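Side-chain contacts in hypothetical hydrolase (Bacteroides thetaiotaomicron, PDB 3TC9), which is of unknown enzymatic activity but, with an immunoglobulin-like domain joined to a six-bladed beta-propeller, probably serves as an auxiliary nutrient-binding protein: residues B[144-149]-B[188-193]; B[162-165]-B[170-173]; B[205-210]-B[238-243]; B[221-226]-B[251-256]; B[402-407]-B[411-416]. One frame throughout, in Å; residues are numbered along the deposited sequence.

Contact 1. Residues B[144-149]-B[188-193]; sequences FDPKNH and HEADSM
Lys147, which packs on Ala190 across the contact, donates its backbone N to Asp145 OD1 at 2.9 Å, and Arg212 holds the same oxygen by a salt bridge, so that it is gripped twice. The Lys147 bond is fairly straight at its hydrogen (157°), yet it reaches the oxygen from well above the carboxylate plane. A side-chain oxygen taking the N-H two residues on makes an Asx turn, and an aspartate is just long enough for it. The same residues form a type I beta turn, closed by Asn148 N to Asp145 O at 3.1 Å, with Pro146 well suited to the second position. In the six-bladed propeller this turn follows the inner strand 141-145 of one blade, while 188-191 is the hairpin turn between strands 181-186 and 192-197 of the next. Between the blades, Pro146 and Lys147 both rest on Ala190 CB: Pro146 CG comes to 4.1 Å and Lys147 CG to 3.8 Å. A lone methyl leaves room for both to approach. The Lys147 chain bends at chi2 (-75°), which carries its methylene CE to 3.3 Å from Glu189 O, with the ammonium group farther off. Arg212 also donates to Ala190 O, so one guanidinium ties both loops; Trp186 lies against Asp145 and Pro146 as well.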
# COMPACT_ATOMS: atom_id res chain seq x y z
N PHE B 144 -3.88 19.52 -6.03
CA PHE B 144 -4.89 18.86 -6.85
C PHE B 144 -6.27 19.40 -6.51
O PHE B 144 -6.52 19.79 -5.37
CB PHE B 144 -4.87 17.33 -6.62
CG PHE B 144 -3.87 16.61 -7.48
CD1 PHE B 144 -4.08 16.47 -8.85
CD2 PHE B 144 -2.69 16.10 -6.92
CE1 PHE B 144 -3.13 15.83 -9.65
CE2 PHE B 144 -1.74 15.46 -7.73
CZ PHE B 144 -1.97 15.33 -9.08
N ASP B 145 -7.17 19.40 -7.48
CA ASP B 145 -8.56 19.73 -7.22
C ASP B 145 -9.15 18.52 -6.47
O ASP B 145 -9.04 17.40 -6.99
CB ASP B 145 -9.30 20.01 -8.55
CG ASP B 145 -10.78 20.33 -8.45
OD1 ASP B 145 -11.38 20.10 -7.37
OD2 ASP B 145 -11.35 20.78 -9.47
N PRO B 146 -9.69 18.69 -5.23
CA PRO B 146 -10.23 17.52 -4.50
C PRO B 146 -11.37 16.80 -5.24
O PRO B 146 -11.57 15.61 -5.00
CB PRO B 146 -10.73 18.13 -3.18
CG PRO B 146 -9.97 19.42 -3.04
CD PRO B 146 -9.87 19.93 -4.44
N LYS B 147 -12.09 17.51 -6.15
CA LYS B 147 -13.21 16.94 -6.91
C LYS B 147 -12.79 16.48 -8.30
O LYS B 147 -13.61 15.91 -9.04
CB LYS B 147 -14.35 17.96 -7.03
CG LYS B 147 -14.94 18.43 -5.70
CD LYS B 147 -15.82 17.39 -5.05
CE LYS B 147 -16.57 17.93 -3.87
NZ LYS B 147 -17.12 16.82 -3.08
N ASN B 148 -11.54 16.74 -8.69
CA ASN B 148 -11.05 16.31 -10.00
C ASN B 148 -9.55 16.07 -9.93
O ASN B 148 -8.76 17.01 -10.01
CB ASN B 148 -11.39 17.32 -11.09
CG ASN B 148 -11.20 16.79 -12.49
OD1 ASN B 148 -10.58 15.74 -12.72
ND2 ASN B 148 -11.74 17.50 -13.45
N HIS B 149 -9.17 14.79 -9.81
CA HIS B 149 -7.79 14.37 -9.72
C HIS B 149 -7.04 14.51 -11.07
O HIS B 149 -5.82 14.26 -11.13
CB HIS B 149 -7.69 12.93 -9.17
CG HIS B 149 -6.36 12.66 -8.53
ND1 HIS B 149 -5.91 13.40 -7.44
CD2 HIS B 149 -5.39 11.81 -8.91
CE1 HIS B 149 -4.70 12.95 -7.18
NE2 HIS B 149 -4.34 11.99 -8.04
N HIS B 188 -13.99 23.16 2.48
CA HIS B 188 -14.35 21.77 2.74
C HIS B 188 -15.17 21.14 1.62
O HIS B 188 -14.93 19.98 1.28
CB HIS B 188 -15.08 21.60 4.08
CG HIS B 188 -15.20 20.16 4.49
ND1 HIS B 188 -16.43 19.56 4.63
CD2 HIS B 188 -14.23 19.21 4.66
CE1 HIS B 188 -16.19 18.28 4.91
NE2 HIS B 188 -14.88 18.02 4.91
N GLU B 189 -16.11 21.90 1.01
CA GLU B 189 -16.96 21.40 -0.07
C GLU B 189 -16.25 21.49 -1.46
O GLU B 189 -16.73 20.89 -2.43
CB GLU B 189 -18.33 22.08 -0.07
CG GLU B 189 -18.33 23.56 -0.46
CD GLU B 189 -17.77 24.59 0.51
OE1 GLU B 189 -17.60 24.29 1.71
OE2 GLU B 189 -17.53 25.73 0.04
N ALA B 190 -15.10 22.20 -1.52
CA ALA B 190 -14.25 22.44 -2.70
C ALA B 190 -14.98 23.27 -3.77
O ALA B 190 -14.61 23.24 -4.94
CB ALA B 190 -13.72 21.13 -3.28
N ASP B 191 -15.99 24.06 -3.36
CA ASP B 191 -16.72 24.95 -4.26
C ASP B 191 -15.86 26.17 -4.55
O ASP B 191 -16.11 26.88 -5.52
CB ASP B 191 -18.07 25.39 -3.65
N SER B 192 -14.83 26.40 -3.70
CA SER B 192 -13.92 27.53 -3.82
C SER B 192 -12.46 27.18 -3.56
O SER B 192 -12.13 26.32 -2.75
CB SER B 192 -14.34 28.63 -2.86
OG SER B 192 -15.67 29.07 -3.11
N MSE B 193 -11.59 27.91 -4.24
CA MSE B 193 -10.15 27.80 -4.10
C MSE B 193 -9.65 29.07 -3.41
O MSE B 193 -9.93 30.18 -3.86
CB MSE B 193 -9.52 27.58 -5.49
CG MSE B 193 -8.05 27.87 -5.55
SE MSE B 193 -7.24 27.14 -7.13
CE MSE B 193 -7.94 28.27 -8.40

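Contact 2. Residues B[162-165]-B[170-173]; sequences RLID and YVST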
# COMPACT_ATOMS: atom_id res chain seq x y z
N ARG B 162 -1.67 28.59 -12.56
CA ARG B 162 -1.87 27.81 -13.75
C ARG B 162 -2.50 26.45 -13.45
O ARG B 162 -2.61 26.06 -12.28
CB ARG B 162 -0.53 27.67 -14.50
CG ARG B 162 0.01 29.04 -14.93
CD ARG B 162 1.18 28.96 -15.86
NE ARG B 162 0.78 28.43 -17.16
CZ ARG B 162 1.60 28.32 -18.20
NH1 ARG B 162 2.87 28.69 -18.09
NH2 ARG B 162 1.16 27.84 -19.35
N LEU B 163 -2.97 25.76 -14.51
CA LEU B 163 -3.60 24.45 -14.40
C LEU B 163 -2.91 23.44 -15.31
O LEU B 163 -2.71 23.70 -16.49
CB LEU B 163 -5.11 24.57 -14.76
CG LEU B 163 -5.88 23.28 -14.98
CD1 LEU B 163 -6.00 22.47 -13.69
CD2 LEU B 163 -7.23 23.55 -15.62
N ILE B 164 -2.57 22.28 -14.73
CA ILE B 164 -2.03 21.10 -15.42
C ILE B 164 -3.19 20.12 -15.49
O ILE B 164 -3.59 19.57 -14.45
CB ILE B 164 -0.76 20.50 -14.73
CG1 ILE B 164 0.45 21.48 -14.79
CG2 ILE B 164 -0.41 19.12 -15.30
CD1 ILE B 164 1.48 21.24 -13.68
N ASP B 165 -3.77 19.98 -16.68
CA ASP B 165 -4.93 19.11 -16.93
C ASP B 165 -4.43 17.81 -17.54
O ASP B 165 -3.97 17.81 -18.68
CB ASP B 165 -5.93 19.84 -17.85
CG ASP B 165 -7.24 19.10 -18.13
OD1 ASP B 165 -7.29 17.86 -17.92
OD2 ASP B 165 -8.20 19.76 -18.58
N TYR B 170 -3.00 19.41 -21.28
CA TYR B 170 -2.89 20.83 -21.58
C TYR B 170 -2.56 21.63 -20.34
O TYR B 170 -3.02 21.30 -19.24
CB TYR B 170 -4.20 21.32 -22.23
CG TYR B 170 -4.10 22.67 -22.91
CD1 TYR B 170 -3.68 22.78 -24.23
CD2 TYR B 170 -4.49 23.84 -22.25
CE1 TYR B 170 -3.60 24.02 -24.87
CE2 TYR B 170 -4.42 25.08 -22.88
CZ TYR B 170 -3.95 25.17 -24.18
OH TYR B 170 -3.85 26.40 -24.81
N VAL B 171 -1.77 22.69 -20.52
CA VAL B 171 -1.36 23.62 -19.46
C VAL B 171 -1.97 24.98 -19.78
O VAL B 171 -1.72 25.52 -20.84
CB VAL B 171 0.19 23.69 -19.27
CG1 VAL B 171 0.55 24.61 -18.11
CG2 VAL B 171 0.77 22.29 -19.05
N SER B 172 -2.79 25.52 -18.85
CA SER B 172 -3.49 26.79 -19.05
C SER B 172 -3.28 27.75 -17.90
O SER B 172 -2.84 27.34 -16.83
CB SER B 172 -4.98 26.56 -19.24
OG SER B 172 -5.51 25.68 -18.25
N THR B 173 -3.57 29.03 -18.12
CA THR B 173 -3.45 30.06 -17.09
C THR B 173 -4.84 30.29 -16.50
O THR B 173 -5.81 30.45 -17.24
CB THR B 173 -2.81 31.32 -17.71
OG1 THR B 173 -1.53 30.95 -18.23
CG2 THR B 173 -2.64 32.46 -16.72
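Leu163 and Ser172 bond to each other twice through their backbones, Leu163 N to Ser172 O at 2.8 Å and Ser172 N to Leu163 O at 3.0 Å. Asp165 and Tyr170 make the next hydrogen-bonded pair, with Asp165 N to Tyr170 O at 3.0 Å and a slightly longer return bond. Between and beside them lie the non-hydrogen-bonded pairs Ile164-Val171 and Arg162-Thr173. Arg162 reaches across the neighbouring strand: its chain is extended at first and then bends at chi3 (68°), so that the guanidinium turns across the side chain of Val171. Val171 CG1 lies over one face of that flat group, 3.5 Å from Arg162 NH2, while Ser172 O sits at its edge. The charge is met by Asp127, through a salt bridge, and by Lys126 O; Thr173 OG1 also bonds to Asp127, so the carboxylate joins the two side chains. On this face Ile164 CG1 and Val171 CG2 approach to 4.3 Å, and both side chains continue onto Leu113 of the adjoining blade, where branched apolar residues suit a buried sheet surface. Leu163 CB meets Ser172 OG at 3.7 Å on the other face, beside Tyr153. The strands run antiparallel at 162°, the twisted beta hairpin of strands 159-165 and 170-175 in the outer half of a propeller blade.

Contact 3. Residues B[205-210]-B[238-243]; sequences PNNYIL and GELYFN
Two torsions bring Asn207 and Phe242 together. Phe242 holds CG between its backbone N and carbonyl carbon (chi1 59°), which stands the ring up toward the other segment, while Asn207 sets CG beside its own backbone N (chi1 -65°) and so extends its amide to meet it. Asn207 ND2 then lies 3.6 Å above the plane of the Phe242 ring, shifted from the centre toward the rim, with Phe242 CG at 3.7 Å. The amide plane is turned 73° from the ring, so the nitrogen end rather than the flat of the amide rests on it. That nitrogen is not left to the ring alone, since Asn207 ND2 bonds to Thr223 and OD1 to Thr196; these two partners fix the rotation of a buried amide that spans three strands of its own sheet. The side chain of Asn206 also reaches Phe242, crossing it at about a right angle. This is the seam between two successive propeller blades: strand 205-211 is the third of one sheet, strand 240-244 the second of the next, and the first strand of that next sheet, 231-233, contributes Ala231 against Asn207, Leu240 and Phe242. Leu240 comes at Asn207 from the opposite direction, its CD2 reaching 4.0 Å from Asn207 ND2, an apolar branch beside the amide. Alternation along the strand sends Tyr241 to the other side of the sheet, where its OH donates to Glu239 OE2 at 2.6 Å, using the anti lone pair; Tyr299 shares that oxygen.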
# COMPACT_ATOMS: atom_id res chain seq x y z
N PRO B 205 -5.95 42.90 0.34
CA PRO B 205 -6.21 41.50 0.71
C PRO B 205 -4.99 40.56 0.80
O PRO B 205 -3.99 40.70 0.07
CB PRO B 205 -7.16 40.99 -0.38
CG PRO B 205 -7.58 42.20 -1.16
CD PRO B 205 -6.49 43.20 -1.01
N ASN B 206 -5.10 39.57 1.72
CA ASN B 206 -4.11 38.51 1.88
C ASN B 206 -4.69 37.23 1.32
O ASN B 206 -3.96 36.48 0.71
CB ASN B 206 -3.62 38.32 3.34
CG ASN B 206 -4.67 38.20 4.43
OD1 ASN B 206 -5.88 38.09 4.19
ND2 ASN B 206 -4.23 38.22 5.70
N ASN B 207 -6.01 37.03 1.46
CA ASN B 207 -6.70 35.83 0.99
C ASN B 207 -7.81 36.16 0.01
O ASN B 207 -8.65 37.01 0.26
CB ASN B 207 -7.25 35.02 2.18
CG ASN B 207 -6.15 34.47 3.05
OD1 ASN B 207 -5.26 33.75 2.57
ND2 ASN B 207 -6.14 34.83 4.32
N TYR B 208 -7.75 35.49 -1.13
CA TYR B 208 -8.69 35.61 -2.24
C TYR B 208 -9.40 34.29 -2.42
O TYR B 208 -8.80 33.24 -2.16
CB TYR B 208 -7.96 35.99 -3.55
CG TYR B 208 -7.31 37.35 -3.54
CD1 TYR B 208 -5.99 37.51 -3.11
CD2 TYR B 208 -7.99 38.47 -4.00
CE1 TYR B 208 -5.38 38.77 -3.12
CE2 TYR B 208 -7.39 39.73 -4.01
CZ TYR B 208 -6.08 39.87 -3.57
OH TYR B 208 -5.49 41.11 -3.55
N ILE B 209 -10.65 34.33 -2.89
CA ILE B 209 -11.45 33.14 -3.14
C ILE B 209 -11.78 33.07 -4.65
O ILE B 209 -12.15 34.08 -5.26
CB ILE B 209 -12.69 33.11 -2.20
CG1 ILE B 209 -13.31 31.73 -2.09
CG2 ILE B 209 -13.72 34.22 -2.45
CD1 ILE B 209 -13.97 31.45 -0.72
N LEU B 210 -11.54 31.91 -5.27
CA LEU B 210 -11.82 31.66 -6.68
C LEU B 210 -12.90 30.60 -6.76
O LEU B 210 -12.68 29.45 -6.38
CB LEU B 210 -10.57 31.24 -7.48
CG LEU B 210 -9.50 32.30 -7.77
CD1 LEU B 210 -8.30 31.68 -8.39
CD2 LEU B 210 -9.98 33.34 -8.74
N GLY B 238 -13.09 22.48 8.24
CA GLY B 238 -13.13 23.51 7.21
C GLY B 238 -12.73 24.94 7.50
O GLY B 238 -12.76 25.75 6.57
N GLU B 239 -12.32 25.29 8.75
CA GLU B 239 -11.90 26.67 9.06
C GLU B 239 -10.50 27.00 8.48
O GLU B 239 -9.69 26.09 8.24
CB GLU B 239 -11.96 26.95 10.58
CG GLU B 239 -10.89 26.29 11.42
CD GLU B 239 -11.14 24.88 11.90
OE1 GLU B 239 -12.06 24.21 11.39
OE2 GLU B 239 -10.41 24.44 12.82
N LEU B 240 -10.21 28.29 8.27
CA LEU B 240 -8.97 28.76 7.66
C LEU B 240 -7.96 29.29 8.68
O LEU B 240 -8.31 30.11 9.53
CB LEU B 240 -9.28 29.85 6.64
CG LEU B 240 -8.12 30.32 5.76
CD1 LEU B 240 -7.92 29.39 4.60
CD2 LEU B 240 -8.37 31.70 5.24
N TYR B 241 -6.70 28.85 8.55
CA TYR B 241 -5.58 29.30 9.38
C TYR B 241 -4.60 30.02 8.48
O TYR B 241 -4.32 29.56 7.37
CB TYR B 241 -4.91 28.11 10.09
CG TYR B 241 -5.83 27.48 11.12
CD1 TYR B 241 -5.92 27.98 12.41
CD2 TYR B 241 -6.64 26.40 10.78
CE1 TYR B 241 -6.79 27.41 13.35
CE2 TYR B 241 -7.52 25.83 11.71
CZ TYR B 241 -7.60 26.36 12.99
OH TYR B 241 -8.48 25.84 13.90
N PHE B 242 -4.11 31.17 8.91
CA PHE B 242 -3.14 31.93 8.11
C PHE B 242 -2.27 32.73 9.05
O PHE B 242 -2.53 32.73 10.26
CB PHE B 242 -3.85 32.81 7.05
CG PHE B 242 -4.82 33.82 7.60
CD1 PHE B 242 -6.16 33.48 7.81
CD2 PHE B 242 -4.42 35.13 7.86
CE1 PHE B 242 -7.07 34.42 8.31
CE2 PHE B 242 -5.32 36.06 8.36
CZ PHE B 242 -6.65 35.71 8.57
N ASN B 243 -1.23 33.39 8.54
CA ASN B 243 -0.34 34.13 9.41
C ASN B 243 -0.14 35.57 8.96
O ASN B 243 -0.76 36.05 8.00
CB ASN B 243 1.05 33.40 9.49
CG ASN B 243 2.02 33.72 8.36
OD1 ASN B 243 1.62 33.89 7.22
ND2 ASN B 243 3.31 33.93 8.66

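Contact 4. Residues B[221-226]-B[251-256]; sequences ELTKGQ and FRYDFT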
# COMPACT_ATOMS: atom_id res chain seq x y z
N GLU B 221 -12.26 38.92 -2.65
CA GLU B 221 -11.45 39.06 -1.45
C GLU B 221 -12.14 38.31 -0.31
O GLU B 221 -13.37 38.35 -0.23
CB GLU B 221 -11.28 40.57 -1.17
CG GLU B 221 -10.78 40.97 0.20
CD GLU B 221 -11.18 42.39 0.57
OE1 GLU B 221 -10.96 43.31 -0.25
OE2 GLU B 221 -11.77 42.57 1.66
N LEU B 222 -11.37 37.59 0.53
CA LEU B 222 -11.91 36.85 1.67
C LEU B 222 -11.54 37.56 2.99
O LEU B 222 -12.41 37.77 3.84
CB LEU B 222 -11.41 35.39 1.65
CG LEU B 222 -11.97 34.44 2.70
CD1 LEU B 222 -13.41 34.06 2.40
CD2 LEU B 222 -11.13 33.22 2.78
N THR B 223 -10.26 37.93 3.13
CA THR B 223 -9.69 38.66 4.27
C THR B 223 -8.65 39.67 3.73
O THR B 223 -8.15 39.51 2.62
CB THR B 223 -9.08 37.72 5.38
OG1 THR B 223 -7.95 36.99 4.86
CG2 THR B 223 -10.07 36.74 5.97
N LYS B 224 -8.35 40.69 4.54
CA LYS B 224 -7.35 41.73 4.31
C LYS B 224 -6.23 41.53 5.33
O LYS B 224 -6.50 41.08 6.46
CB LYS B 224 -7.97 43.14 4.47
CG LYS B 224 -8.88 43.56 3.32
CD LYS B 224 -9.59 44.87 3.60
CE LYS B 224 -10.99 44.66 4.14
NZ LYS B 224 -11.72 45.94 4.34
N GLY B 225 -4.99 41.85 4.95
CA GLY B 225 -3.87 41.72 5.88
C GLY B 225 -2.51 41.76 5.22
O GLY B 225 -2.34 41.28 4.09
N GLN B 226 -1.53 42.30 5.94
CA GLN B 226 -0.17 42.38 5.42
C GLN B 226 0.68 41.14 5.76
O GLN B 226 0.42 40.43 6.74
CB GLN B 226 0.55 43.65 5.92
CG GLN B 226 0.68 43.72 7.44
CD GLN B 226 1.42 44.94 7.92
OE1 GLN B 226 2.25 45.54 7.22
NE2 GLN B 226 1.16 45.29 9.17
N PHE B 251 -3.69 33.28 12.69
CA PHE B 251 -5.07 33.75 12.71
C PHE B 251 -6.01 32.63 12.31
O PHE B 251 -5.64 31.80 11.49
CB PHE B 251 -5.27 34.95 11.79
CG PHE B 251 -4.50 36.17 12.22
CD1 PHE B 251 -5.02 37.04 13.18
CD2 PHE B 251 -3.27 36.47 11.64
CE1 PHE B 251 -4.31 38.16 13.59
CE2 PHE B 251 -2.55 37.61 12.04
CZ PHE B 251 -3.09 38.46 13.00
N ARG B 252 -7.21 32.61 12.88
CA ARG B 252 -8.23 31.62 12.57
C ARG B 252 -9.43 32.32 11.95
O ARG B 252 -9.95 33.26 12.55
CB ARG B 252 -8.62 30.86 13.83
CG ARG B 252 -9.57 29.72 13.59
CD ARG B 252 -10.16 29.34 14.93
NE ARG B 252 -10.93 28.09 14.84
CZ ARG B 252 -12.21 28.05 14.52
NH1 ARG B 252 -12.88 29.16 14.26
NH2 ARG B 252 -12.84 26.88 14.46
N TYR B 253 -9.87 31.89 10.78
CA TYR B 253 -11.02 32.50 10.13
C TYR B 253 -12.16 31.50 10.00
O TYR B 253 -11.97 30.41 9.45
CB TYR B 253 -10.62 33.09 8.77
CG TYR B 253 -11.79 33.61 7.95
CD1 TYR B 253 -12.30 34.88 8.16
CD2 TYR B 253 -12.36 32.83 6.95
CE1 TYR B 253 -13.36 35.37 7.40
CE2 TYR B 253 -13.44 33.29 6.20
CZ TYR B 253 -13.93 34.57 6.42
OH TYR B 253 -14.98 35.04 5.67
N ASP B 254 -13.34 31.86 10.49
CA ASP B 254 -14.53 31.02 10.40
C ASP B 254 -15.36 31.49 9.22
O ASP B 254 -15.78 32.65 9.19
CB ASP B 254 -15.33 31.05 11.71
CG ASP B 254 -16.46 30.04 11.77
OD1 ASP B 254 -17.39 30.14 10.95
OD2 ASP B 254 -16.42 29.15 12.65
N PHE B 255 -15.56 30.61 8.23
CA PHE B 255 -16.29 30.91 7.00
C PHE B 255 -17.77 31.24 7.23
O PHE B 255 -18.32 32.06 6.49
CB PHE B 255 -16.16 29.74 6.02
CG PHE B 255 -14.83 29.67 5.31
CD1 PHE B 255 -14.64 30.33 4.09
CD2 PHE B 255 -13.77 28.94 5.83
CE1 PHE B 255 -13.42 30.26 3.43
CE2 PHE B 255 -12.55 28.86 5.16
CZ PHE B 255 -12.37 29.52 3.97
N THR B 256 -18.41 30.61 8.23
CA THR B 256 -19.83 30.82 8.50
C THR B 256 -20.06 32.17 9.21
O THR B 256 -20.93 32.92 8.77
CB THR B 256 -20.47 29.62 9.25
OG1 THR B 256 -19.95 29.52 10.58
CG2 THR B 256 -20.30 28.29 8.51
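Over one face of the Tyr253 ring sits the methyl CG2 of Thr223, 4.0 Å from the ring centroid and 27° off the normal, a CH-pi contact. In the plane of the same ring, at its edge, lies Phe255 CD1; seen from Phe255, Tyr253 CE2 stands 3.8 Å above one face, nearer the rim than the centre. Leu222 reaches both rings obliquely, one methyl to each: Leu222 CD1 meets Tyr253 CE2 at 3.9 Å, and Leu222 CD2 meets Phe255 CE1 at 3.8 Å, a fork that suits leucine to two rings at once. With CG opposite its backbone N (chi1 -175°), Leu222 directs that fork toward the two rings. Threonine suits its place because its methyl takes the ring face while OG1 bonds to Asn207 ND2. Next to Phe255 in the chain, Asp254 OD1 receives Thr256 OG1 at 2.7 Å through its syn lone pair, and also Thr257 N, which steadies the turn that carries Phe255. Leu240 extends the apolar patch. Such layering of side chains, between the outermost strand 219-224 of one sheet and strand 249-253 of the next with the loop that follows it, is face-to-face packing of neighbouring beta-propeller blades.

Contact 5. Residues B[402-407]-B[411-416]; sequences EGIVYD and ECFFIG
Tyr406 pushes the CD1 corner of its ring into the flat of Phe413, 3.5 Å above that plane and over its centre. The ring planes stand at 52°, with the edge of the tyrosine toward the face of the phenylalanine, an edge-to-face pair. Beside this, Ile404 fills the groove between Phe413 and Ile415: Ile404 CD1 lies 3.9 Å from Phe413 CD2, and its CG1 equally close to Ile415 CG1. Ile404 CG1 is swung opposite the backbone N (chi1 -168°), so the long branch points the same way as both neighbours. On the other face Val405 CG1 meets Phe414 CB at 4.1 Å, and Asp407 OD2 lies in the plane of the Phe414 ring, at its edge, 3.7 Å from CE2. That carboxylate is held by His149 and Arg410. At the far end of the pair Glu402 N bonds to Gly416 O at 2.7 Å. At the turn end Glu411 and Cys412 both face Asp407, a G1 beta bulge, with Glu411 in the left-handed backbone region. This bulged hairpin forms the inner strands of the blade that strand 107-113 completes from the N-terminal side, the closure typical of beta-propellers.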
# COMPACT_ATOMS: atom_id res chain seq x y z
N GLU B 402 10.56 24.11 -4.95
CA GLU B 402 9.67 24.84 -4.04
C GLU B 402 8.37 24.11 -3.79
O GLU B 402 8.08 23.82 -2.64
CB GLU B 402 9.40 26.25 -4.56
CG GLU B 402 10.63 27.14 -4.51
CD GLU B 402 10.60 28.42 -5.33
OE1 GLU B 402 9.86 28.48 -6.34
OE2 GLU B 402 11.36 29.34 -4.98
N GLY B 403 7.59 23.83 -4.83
CA GLY B 403 6.31 23.13 -4.69
C GLY B 403 6.51 21.63 -4.79
O GLY B 403 7.43 21.16 -5.45
N ILE B 404 5.64 20.87 -4.12
CA ILE B 404 5.70 19.41 -4.15
C ILE B 404 4.32 18.85 -3.85
O ILE B 404 3.63 19.33 -2.94
CB ILE B 404 6.78 18.80 -3.18
CG1 ILE B 404 7.01 17.27 -3.45
CG2 ILE B 404 6.45 19.08 -1.71
CD1 ILE B 404 8.08 16.56 -2.53
N VAL B 405 3.93 17.81 -4.59
CA VAL B 405 2.69 17.13 -4.26
C VAL B 405 2.91 15.64 -4.53
O VAL B 405 3.61 15.29 -5.48
CB VAL B 405 1.44 17.73 -4.96
CG1 VAL B 405 1.46 17.54 -6.48
CG2 VAL B 405 0.15 17.18 -4.35
N TYR B 406 2.36 14.77 -3.67
CA TYR B 406 2.41 13.35 -3.93
C TYR B 406 1.08 12.96 -4.63
O TYR B 406 -0.00 13.36 -4.18
CB TYR B 406 2.68 12.51 -2.66
CG TYR B 406 2.74 11.02 -2.94
CD1 TYR B 406 3.75 10.48 -3.72
CD2 TYR B 406 1.75 10.16 -2.46
CE1 TYR B 406 3.77 9.12 -4.05
CE2 TYR B 406 1.76 8.80 -2.78
CZ TYR B 406 2.78 8.29 -3.57
OH TYR B 406 2.81 6.96 -3.89
N ASP B 407 1.16 12.23 -5.75
CA ASP B 407 -0.02 11.77 -6.47
C ASP B 407 -0.22 10.29 -6.14
O ASP B 407 0.51 9.45 -6.65
CB ASP B 407 0.13 12.02 -7.98
CG ASP B 407 -1.13 11.78 -8.79
OD1 ASP B 407 -1.97 10.95 -8.37
OD2 ASP B 407 -1.26 12.40 -9.85
N GLU B 411 1.01 7.39 -8.44
CA GLU B 411 2.12 6.85 -7.61
C GLU B 411 3.46 7.57 -7.87
O GLU B 411 4.50 6.94 -8.06
CB GLU B 411 2.27 5.33 -7.80
CG GLU B 411 1.05 4.55 -7.32
CD GLU B 411 0.98 3.14 -7.85
OE1 GLU B 411 0.66 2.95 -9.05
OE2 GLU B 411 1.24 2.20 -7.05
N CYS B 412 3.42 8.90 -7.86
CA CYS B 412 4.62 9.70 -8.11
C CYS B 412 4.52 11.05 -7.41
O CYS B 412 3.45 11.45 -6.98
CB CYS B 412 4.82 9.88 -9.61
SG CYS B 412 3.52 10.84 -10.42
N PHE B 413 5.65 11.75 -7.37
CA PHE B 413 5.79 13.12 -6.89
C PHE B 413 5.93 14.05 -8.07
O PHE B 413 6.56 13.70 -9.05
CB PHE B 413 7.04 13.28 -5.99
CG PHE B 413 7.03 12.47 -4.71
CD1 PHE B 413 7.44 11.14 -4.71
CD2 PHE B 413 6.62 13.05 -3.50
CE1 PHE B 413 7.42 10.39 -3.53
CE2 PHE B 413 6.62 12.30 -2.32
CZ PHE B 413 7.01 10.97 -2.35
N PHE B 414 5.34 15.24 -7.95
CA PHE B 414 5.48 16.35 -8.89
C PHE B 414 6.15 17.48 -8.13
O PHE B 414 5.70 17.81 -7.03
CB PHE B 414 4.15 16.77 -9.53
CG PHE B 414 3.56 15.69 -10.41
CD1 PHE B 414 4.22 15.28 -11.57
CD2 PHE B 414 2.37 15.07 -10.08
CE1 PHE B 414 3.69 14.27 -12.37
CE2 PHE B 414 1.82 14.08 -10.91
CZ PHE B 414 2.48 13.70 -12.06
N ILE B 415 7.28 17.98 -8.65
CA ILE B 415 8.06 19.02 -7.97
C ILE B 415 8.18 20.27 -8.83
O ILE B 415 8.48 20.16 -10.02
CB ILE B 415 9.47 18.47 -7.57
CG1 ILE B 415 9.35 17.24 -6.63
CG2 ILE B 415 10.40 19.53 -6.95
CD1 ILE B 415 10.14 16.15 -7.08
N GLY B 416 7.98 21.43 -8.20
CA GLY B 416 8.17 22.74 -8.81
C GLY B 416 9.63 23.15 -8.65
O GLY B 416 10.03 23.65 -7.60
O HOH W 1 9.08 26.75 -8.41

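How the contacts relate
From the N terminus, contact 1 closes a loop of 38 residues, and contact 2, a short hairpin, lies within it. Contacts 3 and 4 cross, their segments alternating along the chain, with centres only about 5 Å apart; together they set strands 205-211 and 219-224 of one blade against 240-244 and 249-253 of the next. Contact 1 is in series with them and joined to contact 3 by Met193 O and Leu210 N, 2.7 Å apart, in neighbouring strands. Contact 5, a hairpin near the C terminus, meets contact 1 in space, His149 NE2 lying 2.6 Å from Asp407 OD1, bringing its blade against the first one. Strand 107-113, completing the sheet of contact 5, closes the ring.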